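Local coordinates for ribokinase (Giardia lamblia, PDB 6WHJ), which probably phosphorylates D-ribose at O-5 with ATP and magnesium, feeding D-ribose 5-phosphate to nucleotide synthesis and the pentose phosphate pathway, at residues G99-Y104 against N111-S116; Y15-V20 against S39-K44; V282-L287 against D302-A307. All coordinates share one frame; numbering follows the deposited sequence.

Overall arrangement
Ribokinase illustrates how a PfkB-family kinase divides its work between a small sheet that, as in other ribokinases, probably acts as a lid over the sugar and a larger alpha/beta body. Contacts 1 and 2 are two antiparallel hairpins of the small sheet, their centres 8 Å apart, and they join where strands 99-105 and 16-22 run side by side: A101 O lies 2.7 Å from L19 N, a probable hydrogen bond. Contact 2 holds N16, R17, D18, G43 and K44, predicted to bind substrate, while contact 1 extends the sheet into the second subunit. Contact 3, a helix pair of the body, lies across the chain's centre, its own centre about 29 Å from that of contact 2.

Contact 1. Residues G99-Y104 against N111-S116; sequences GNAGIY and NMIVIS
N100, G102 and Y104 each exchange a pair of backbone hydrogen bonds with S116, V114 and M112, giving a regular antiparallel ladder of six bonds. Two of the straightest run from V114 N to G102 O (3.2 Å, 159° at the hydrogen) and from S116 N to N100 O (2.9 Å). On the face carrying A101, I103, I113 and I115, the isoleucines I103 and I113 lie side by side and point the same way, CG1 meeting CG1 at 4.0 Å, while I113 CG2 reaches across to A101 CB at 4.1 Å. The other face ends in a Met-aromatic contact: M112 SD stands 4.0 Å from Y104 CD2, obliquely placed against the ring. With chi1 -72° the CG of M112 leaves anti to its carbonyl carbon, and the chain then extends past the tyrosine. N100 OD1 lies close to S116 CB but bonds to W21 NE1 of the second subunit. Y104 OH bonds to G102 O of the second subunit, and the Y104 rings of the two subunits stack. I113 to I115 pair in parallel with a strand of the second subunit; within the chain, strand 99-105 is flanked by strand 16-22 on its other side.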
loop_
_atom_site.group_PDB
_atom_site.type_symbol
_atom_site.label_atom_id
_atom_site.label_comp_id
_atom_site.label_asym_id
_atom_site.label_seq_id
_atom_site.Cartn_x
_atom_site.Cartn_y
_atom_site.Cartn_z
ATOM N N GLY B 99 9.829 -6.119 6.931
ATOM C CA GLY B 99 9.153 -4.837 6.876
ATOM C C GLY B 99 8.753 -4.461 5.462
ATOM O O GLY B 99 9.373 -4.885 4.481
ATOM N N ASN B 100 7.681 -3.678 5.353
ATOM C CA ASN B 100 7.275 -3.149 4.059
ATOM C C ASN B 100 6.759 -1.724 4.214
ATOM O O ASN B 100 6.618 -1.194 5.322
ATOM C CB ASN B 100 6.223 -4.014 3.340
ATOM C CG ASN B 100 4.915 -4.159 4.106
ATOM O OD1 ASN B 100 4.454 -3.242 4.783
ATOM N ND2 ASN B 100 4.252 -5.285 3.897
ATOM N N ALA B 101 6.487 -1.108 3.068
ATOM C CA ALA B 101 5.873 0.207 2.983
ATOM C C ALA B 101 4.832 0.192 1.871
ATOM O O ALA B 101 5.114 -0.279 0.760
ATOM C CB ALA B 101 6.927 1.289 2.709
ATOM N N GLY B 102 3.646 0.724 2.165
ATOM C CA GLY B 102 2.615 0.917 1.168
ATOM C C GLY B 102 2.620 2.368 0.736
ATOM O O GLY B 102 2.338 3.263 1.533
ATOM N N ILE B 103 2.934 2.595 -0.536
ATOM C CA ILE B 103 3.266 3.923 -1.032
ATOM C C ILE B 103 2.316 4.295 -2.162
ATOM O O ILE B 103 2.078 3.492 -3.071
ATOM C CB ILE B 103 4.736 3.991 -1.491
ATOM C CG1 ILE B 103 5.664 3.634 -0.322
ATOM C CG2 ILE B 103 5.066 5.362 -2.074
ATOM C CD1 ILE B 103 7.132 3.650 -0.660
ATOM N N TYR B 104 1.764 5.506 -2.086
ATOM C CA TYR B 104 1.051 6.141 -3.187
ATOM C C TYR B 104 1.900 7.276 -3.748
ATOM O O TYR B 104 2.351 8.154 -3.000
ATOM C CB TYR B 104 -0.299 6.716 -2.750
ATOM C CG TYR B 104 -1.316 5.744 -2.201
ATOM C CD1 TYR B 104 -1.204 4.372 -2.401
ATOM C CD2 TYR B 104 -2.416 6.217 -1.495
ATOM C CE1 TYR B 104 -2.162 3.500 -1.896
ATOM C CE2 TYR B 104 -3.365 5.366 -0.991
ATOM C CZ TYR B 104 -3.240 4.014 -1.193
ATOM O OH TYR B 104 -4.207 3.192 -0.671
ATOM N N ASN B 111 4.316 11.850 -2.276
ATOM C CA ASN B 111 4.208 10.508 -1.734
ATOM C C ASN B 111 3.236 10.466 -0.566
ATOM O O ASN B 111 2.977 11.472 0.098
ATOM C CB ASN B 111 5.569 9.995 -1.221
ATOM C CG ASN B 111 6.547 9.685 -2.334
ATOM O OD1 ASN B 111 6.193 9.687 -3.516
ATOM N ND2 ASN B 111 7.792 9.416 -1.959
ATOM N N MET B 112 2.708 9.271 -0.327
ATOM C CA MET B 112 2.128 8.895 0.951
ATOM C C MET B 112 2.804 7.583 1.298
ATOM O O MET B 112 2.820 6.666 0.473
ATOM C CB MET B 112 0.609 8.707 0.899
ATOM C CG MET B 112 -0.194 9.978 0.760
ATOM S SD MET B 112 -1.948 9.628 0.588
ATOM C CE MET B 112 -2.683 11.086 1.317
ATOM N N ILE B 113 3.402 7.498 2.483
ATOM C CA ILE B 113 4.145 6.311 2.883
ATOM C C ILE B 113 3.620 5.841 4.227
ATOM O O ILE B 113 3.569 6.618 5.187
ATOM C CB ILE B 113 5.659 6.574 2.967
ATOM C CG1 ILE B 113 6.174 7.128 1.642
ATOM C CG2 ILE B 113 6.392 5.293 3.298
ATOM C CD1 ILE B 113 7.649 7.394 1.634
ATOM N N VAL B 114 3.240 4.568 4.292
ATOM C CA VAL B 114 2.909 3.895 5.540
ATOM C C VAL B 114 3.870 2.726 5.689
ATOM O O VAL B 114 3.911 1.835 4.830
ATOM C CB VAL B 114 1.456 3.404 5.577
ATOM C CG1 VAL B 114 1.192 2.720 6.913
ATOM C CG2 VAL B 114 0.497 4.540 5.367
ATOM N N ILE B 115 4.641 2.732 6.770
ATOM C CA ILE B 115 5.616 1.685 7.046
ATOM C C ILE B 115 5.024 0.700 8.046
ATOM O O ILE B 115 4.487 1.100 9.088
ATOM C CB ILE B 115 6.926 2.283 7.584
ATOM C CG1 ILE B 115 7.487 3.296 6.583
ATOM C CG2 ILE B 115 7.916 1.193 7.877
ATOM C CD1 ILE B 115 8.784 3.940 7.017
ATOM N N SER B 116 5.152 -0.589 7.742
ATOM C CA SER B 116 4.913 -1.661 8.699
ATOM C C SER B 116 6.305 -2.172 9.031
ATOM O O SER B 116 6.906 -2.914 8.246
ATOM C CB SER B 116 4.035 -2.764 8.117
ATOM O OG SER B 116 3.827 -3.814 9.062
#

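Contact 2. Residues Y15-V20 against S39-K44; sequences YNRDLV and SSHGGK. With EDO (1,2-ethanediol), chain F.
S39 opens the pairing by receiving the guanidinium of R17 on its hydroxyl. R17 NE donates to S39 OG at 2.6 Å, the oxygen being tilted 18° from the guanidinium plane, and NH2 adds a weak second bond to the same atom. The arginine leaves its strand with CG anti to the backbone N (chi1 -175°) and then bends at chi2, which carries the group alongside strand 39-42; its NH1 is salt-bridged to E76 on helix 72-84. At S40 the backbones bond in both directions: D18 N meets S40 O at 2.7 Å, and S40 N returns to D18 O at 3.0 Å. H41 then presents ND1 to Y15 OH, modelled very close at the edge of both rings, with the ring planes 55° apart and neither ring over the other's face. A further ring, H80, stacks on H41. The backbone of G42 runs close beside the aspartate, its CA 3.4 Å from D18 OD2. G43, at the N-cap of helix 44-55, passes beside the backbone of Y15 and N16, its CA 4.1 Å from Y15 CA. Its N makes a weak hydrogen bond to O2 of a bound 1,2-ethanediol, which N16 ND2 also grips at 3.2 Å and which donates to D18 OD1 at 3.1 Å. K44 turns into the helix, its N bonded to E146, whose carboxylate holds the diol as well. Asparagine and aspartate from one strand, with a glycine-rich turn from the next, are the sugar-binding corner of PfkB-family ribokinases, and the diol, probably from the crystallisation liquor, occupies the predicted ribose site.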
loop_
_atom_site.group_PDB
_atom_site.type_symbol
_atom_site.label_atom_id
_atom_site.label_comp_id
_atom_site.label_asym_id
_atom_site.label_seq_id
_atom_site.Cartn_x
_atom_site.Cartn_y
_atom_site.Cartn_z
ATOM N N TYR B 15 15.337 -2.474 6.577
ATOM C CA TYR B 15 15.019 -2.878 5.217
ATOM C C TYR B 15 13.504 -2.964 5.115
ATOM O O TYR B 15 12.859 -3.632 5.932
ATOM C CB TYR B 15 15.634 -4.228 4.816
ATOM C CG TYR B 15 15.063 -4.682 3.486
ATOM C CD1 TYR B 15 15.539 -4.148 2.301
ATOM C CD2 TYR B 15 13.986 -5.559 3.418
ATOM C CE1 TYR B 15 15.002 -4.501 1.085
ATOM C CE2 TYR B 15 13.435 -5.924 2.196
ATOM C CZ TYR B 15 13.950 -5.385 1.030
ATOM O OH TYR B 15 13.435 -5.725 -0.209
ATOM N N ASN B 16 12.947 -2.293 4.112
ATOM C CA ASN B 16 11.532 -2.379 3.796
ATOM C C ASN B 16 11.378 -2.782 2.337
ATOM O O ASN B 16 12.071 -2.251 1.463
ATOM C CB ASN B 16 10.815 -1.036 4.026
ATOM C CG ASN B 16 10.876 -0.563 5.473
ATOM O OD1 ASN B 16 10.632 -1.326 6.401
ATOM N ND2 ASN B 16 11.209 0.705 5.662
ATOM N N ARG B 17 10.476 -3.724 2.076
ATOM C CA ARG B 17 10.036 -3.975 0.712
ATOM C C ARG B 17 9.009 -2.900 0.363
ATOM O O ARG B 17 7.948 -2.811 0.996
ATOM C CB ARG B 17 9.446 -5.379 0.578
ATOM C CG ARG B 17 9.075 -5.773 -0.845
ATOM C CD ARG B 17 10.256 -5.581 -1.753
ATOM N NE ARG B 17 10.021 -6.030 -3.124
ATOM C CZ ARG B 17 10.578 -7.102 -3.684
ATOM N NH1 ARG B 17 11.428 -7.861 -2.996
ATOM N NH2 ARG B 17 10.294 -7.406 -4.946
ATOM N N ASP B 18 9.338 -2.060 -0.611
ATOM C CA ASP B 18 8.468 -0.955 -0.998
ATOM C C ASP B 18 7.364 -1.473 -1.918
ATOM O O ASP B 18 7.649 -2.069 -2.961
ATOM C CB ASP B 18 9.285 0.125 -1.705
ATOM C CG ASP B 18 10.074 1.010 -0.748
ATOM O OD1 ASP B 18 9.841 0.979 0.479
ATOM O OD2 ASP B 18 10.976 1.724 -1.240
ATOM N N LEU B 19 6.110 -1.305 -1.510
ATOM C CA LEU B 19 4.966 -1.640 -2.358
ATOM C C LEU B 19 4.299 -0.337 -2.785
ATOM O O LEU B 19 3.680 0.350 -1.963
ATOM C CB LEU B 19 3.994 -2.566 -1.640
ATOM C CG LEU B 19 4.634 -3.792 -0.990
ATOM C CD1 LEU B 19 3.633 -4.523 -0.103
ATOM C CD2 LEU B 19 5.153 -4.690 -2.071
ATOM N N VAL B 20 4.398 -0.023 -4.075
ATOM C CA VAL B 20 4.168 1.321 -4.592
ATOM C C VAL B 20 3.071 1.275 -5.643
ATOM O O VAL B 20 3.119 0.447 -6.558
ATOM C CB VAL B 20 5.459 1.918 -5.190
ATOM C CG1 VAL B 20 5.198 3.302 -5.763
ATOM C CG2 VAL B 20 6.534 2.001 -4.129
ATOM N N SER B 39 6.996 -3.113 -7.217
ATOM C CA SER B 39 7.613 -3.599 -5.993
ATOM C C SER B 39 9.124 -3.429 -6.071
ATOM O O SER B 39 9.740 -3.753 -7.092
ATOM C CB SER B 39 7.256 -5.067 -5.781
ATOM O OG SER B 39 8.014 -5.611 -4.731
ATOM N N SER B 40 9.729 -2.942 -4.989
ATOM C CA SER B 40 11.152 -2.625 -5.041
ATOM C C SER B 40 11.751 -2.613 -3.635
ATOM O O SER B 40 11.041 -2.520 -2.630
ATOM C CB SER B 40 11.393 -1.296 -5.759
ATOM O OG SER B 40 11.187 -0.217 -4.881
ATOM N N HIS B 41 13.079 -2.709 -3.593
ATOM C CA HIS B 41 13.831 -2.662 -2.345
ATOM C C HIS B 41 13.828 -1.262 -1.744
ATOM O O HIS B 41 14.018 -0.264 -2.444
ATOM C CB HIS B 41 15.274 -3.098 -2.601
ATOM C CG HIS B 41 15.401 -4.534 -2.996
ATOM N ND1 HIS B 41 14.816 -5.557 -2.278
ATOM C CD2 HIS B 41 16.007 -5.116 -4.058
ATOM C CE1 HIS B 41 15.080 -6.711 -2.866
ATOM N NE2 HIS B 41 15.796 -6.470 -3.952
ATOM N N GLY B 42 13.611 -1.184 -0.446
ATOM C CA GLY B 42 13.615 0.086 0.260
ATOM C C GLY B 42 14.175 -0.065 1.661
ATOM O O GLY B 42 15.015 -0.929 1.927
ATOM N N GLY B 43 13.705 0.786 2.559
ATOM C CA GLY B 43 14.277 0.907 3.876
ATOM C C GLY B 43 15.399 1.921 3.848
ATOM O O GLY B 43 16.319 1.810 3.036
ATOM N N LYS B 44 15.339 2.928 4.714
ATOM C CA LYS B 44 16.388 3.939 4.701
ATOM C C LYS B 44 17.729 3.338 5.101
ATOM O O LYS B 44 18.776 3.759 4.596
ATOM C CB LYS B 44 15.996 5.109 5.598
ATOM C CG LYS B 44 15.188 6.133 4.863
ATOM C CD LYS B 44 14.544 7.133 5.799
ATOM C CE LYS B 44 13.666 8.081 5.016
ATOM N NZ LYS B 44 14.367 8.422 3.749
HETATM C C1 EDO F . 11.788 4.616 2.988
HETATM O O1 EDO F . 10.877 4.927 4.053
HETATM C C2 EDO F . 11.232 3.473 2.142
HETATM O O2 EDO F . 10.701 2.473 3.022
#

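Contact 3. Residues V282-L287 against D302-A307; sequences VRLMEL and DTIAEA
R283, L284 and L287 of helix 272-287 pack against T303, I304, E306 and A307 of helix 301-318, a helix pair of the alpha/beta body of the ribokinase fold. The two short segments run at 136° to each other, with their axes 8.8 Å apart at closest approach. R283 lays its CB and CG over A307, CG coming within 3.8 Å of A307 CA. Beyond a bend at chi2 (59°), its guanidinium reaches between two carboxylates: NH1 meets E286 OE1 on the anti lone pair, and NH2 makes a weak hydrogen bond, part of a salt bridge, to E306 OE1, both at 3.1 Å. The three form a salt-bridge network, and R331 also pairs with E286. On the buried side, L284 CD1 crosses the end of I304 at 3.7 Å from its CD1 and also touches A307 CB; both larger side chains rest on I193 of strand 193-194, which ties the helices to the large sheet. L287 touches T303, E306 and A307. The L287 and T303 side chains slide past each other in opposite directions, CD1 3.7 Å from T303 CG2, while L287 CD2 sits over one face of the R283 guanidinium, 3.5 Å above the plane and offset toward the rim, and 3.6 Å from E306 OE1.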
loop_
_atom_site.group_PDB
_atom_site.type_symbol
_atom_site.label_atom_id
_atom_site.label_comp_id
_atom_site.label_asym_id
_atom_site.label_seq_id
_atom_site.Cartn_x
_atom_site.Cartn_y
_atom_site.Cartn_z
ATOM N N VAL B 282 30.771 7.665 2.169
ATOM C CA VAL B 282 31.884 7.080 1.423
ATOM C C VAL B 282 33.045 8.062 1.346
ATOM O O VAL B 282 34.180 7.733 1.709
ATOM C CB VAL B 282 31.426 6.628 0.023
ATOM C CG1 VAL B 282 32.627 6.383 -0.879
ATOM C CG2 VAL B 282 30.597 5.366 0.138
ATOM N N ARG B 283 32.771 9.293 0.896
ATOM C CA ARG B 283 33.826 10.297 0.767
ATOM C C ARG B 283 34.369 10.731 2.120
ATOM O O ARG B 283 35.565 11.016 2.240
ATOM C CB ARG B 283 33.311 11.517 0.012
ATOM C CG ARG B 283 34.404 12.412 -0.539
ATOM C CD ARG B 283 35.308 11.660 -1.489
ATOM N NE ARG B 283 36.452 12.477 -1.876
ATOM C CZ ARG B 283 37.724 12.105 -1.764
ATOM N NH1 ARG B 283 38.035 10.902 -1.295
ATOM N NH2 ARG B 283 38.681 12.937 -2.149
ATOM N N LEU B 284 33.515 10.793 3.141
ATOM C CA LEU B 284 33.982 11.124 4.479
ATOM C C LEU B 284 34.973 10.082 4.966
ATOM O O LEU B 284 36.057 10.416 5.459
ATOM C CB LEU B 284 32.793 11.233 5.426
ATOM C CG LEU B 284 32.973 11.950 6.754
ATOM C CD1 LEU B 284 33.592 13.309 6.517
ATOM C CD2 LEU B 284 31.613 12.101 7.418
ATOM N N MET B 285 34.626 8.806 4.796
ATOM C CA MET B 285 35.507 7.721 5.209
ATOM C C MET B 285 36.816 7.738 4.431
ATOM O O MET B 285 37.873 7.417 4.986
ATOM C CB MET B 285 34.790 6.378 5.030
ATOM C CG MET B 285 35.593 5.159 5.463
ATOM S SD MET B 285 36.578 4.479 4.103
ATOM C CE MET B 285 35.281 4.118 2.926
ATOM N N GLU B 286 36.774 8.128 3.154
ATOM C CA GLU B 286 37.993 8.140 2.353
ATOM C C GLU B 286 38.910 9.284 2.755
ATOM O O GLU B 286 40.131 9.114 2.817
ATOM C CB GLU B 286 37.651 8.227 0.868
ATOM C CG GLU B 286 37.134 6.930 0.286
ATOM C CD GLU B 286 36.594 7.086 -1.126
ATOM O OE1 GLU B 286 36.610 8.223 -1.653
ATOM O OE2 GLU B 286 36.177 6.060 -1.715
ATOM N N LEU B 287 38.337 10.456 3.049
ATOM C CA LEU B 287 39.159 11.593 3.449
ATOM C C LEU B 287 39.852 11.348 4.785
ATOM O O LEU B 287 40.912 11.929 5.045
ATOM C CB LEU B 287 38.302 12.859 3.510
ATOM C CG LEU B 287 37.769 13.362 2.165
ATOM C CD1 LEU B 287 36.750 14.469 2.364
ATOM C CD2 LEU B 287 38.896 13.812 1.234
ATOM N N ASP B 302 36.133 22.085 6.411
ATOM C CA ASP B 302 36.377 21.996 4.976
ATOM C C ASP B 302 36.436 20.545 4.501
ATOM O O ASP B 302 36.015 20.251 3.373
ATOM C CB ASP B 302 37.651 22.757 4.609
ATOM C CG ASP B 302 37.472 24.254 4.728
ATOM O OD1 ASP B 302 38.276 24.912 5.429
ATOM O OD2 ASP B 302 36.493 24.772 4.141
ATOM N N THR B 303 36.932 19.630 5.349
ATOM C CA THR B 303 36.868 18.207 5.027
ATOM C C THR B 303 35.424 17.746 4.929
ATOM O O THR B 303 35.067 16.989 4.021
ATOM C CB THR B 303 37.618 17.382 6.075
ATOM O OG1 THR B 303 38.990 17.805 6.149
ATOM C CG2 THR B 303 37.564 15.896 5.719
ATOM N N ILE B 304 34.580 18.189 5.867
ATOM C CA ILE B 304 33.153 17.892 5.804
ATOM C C ILE B 304 32.560 18.473 4.532
ATOM O O ILE B 304 31.699 17.856 3.890
ATOM C CB ILE B 304 32.437 18.427 7.060
ATOM C CG1 ILE B 304 33.156 17.944 8.323
ATOM C CG2 ILE B 304 30.954 18.049 7.058
ATOM C CD1 ILE B 304 33.191 16.436 8.472
ATOM N N ALA B 305 33.015 19.669 4.147
ATOM C CA ALA B 305 32.500 20.296 2.935
ATOM C C ALA B 305 32.894 19.510 1.691
ATOM O O ALA B 305 32.072 19.331 0.786
ATOM C CB ALA B 305 32.992 21.738 2.831
ATOM N N GLU B 306 34.128 18.994 1.639
ATOM C CA GLU B 306 34.535 18.238 0.460
ATOM C C GLU B 306 33.731 16.948 0.326
ATOM O O GLU B 306 33.363 16.552 -0.785
ATOM C CB GLU B 306 36.037 17.943 0.492
ATOM C CG GLU B 306 36.500 17.214 -0.770
ATOM C CD GLU B 306 37.979 16.891 -0.791
ATOM O OE1 GLU B 306 38.367 15.978 -1.554
ATOM O OE2 GLU B 306 38.757 17.551 -0.064
ATOM N N ALA B 307 33.434 16.287 1.445
ATOM C CA ALA B 307 32.598 15.093 1.389
ATOM C C ALA B 307 31.204 15.421 0.866
ATOM O O ALA B 307 30.622 14.651 0.097
ATOM C CB ALA B 307 32.526 14.442 2.773
#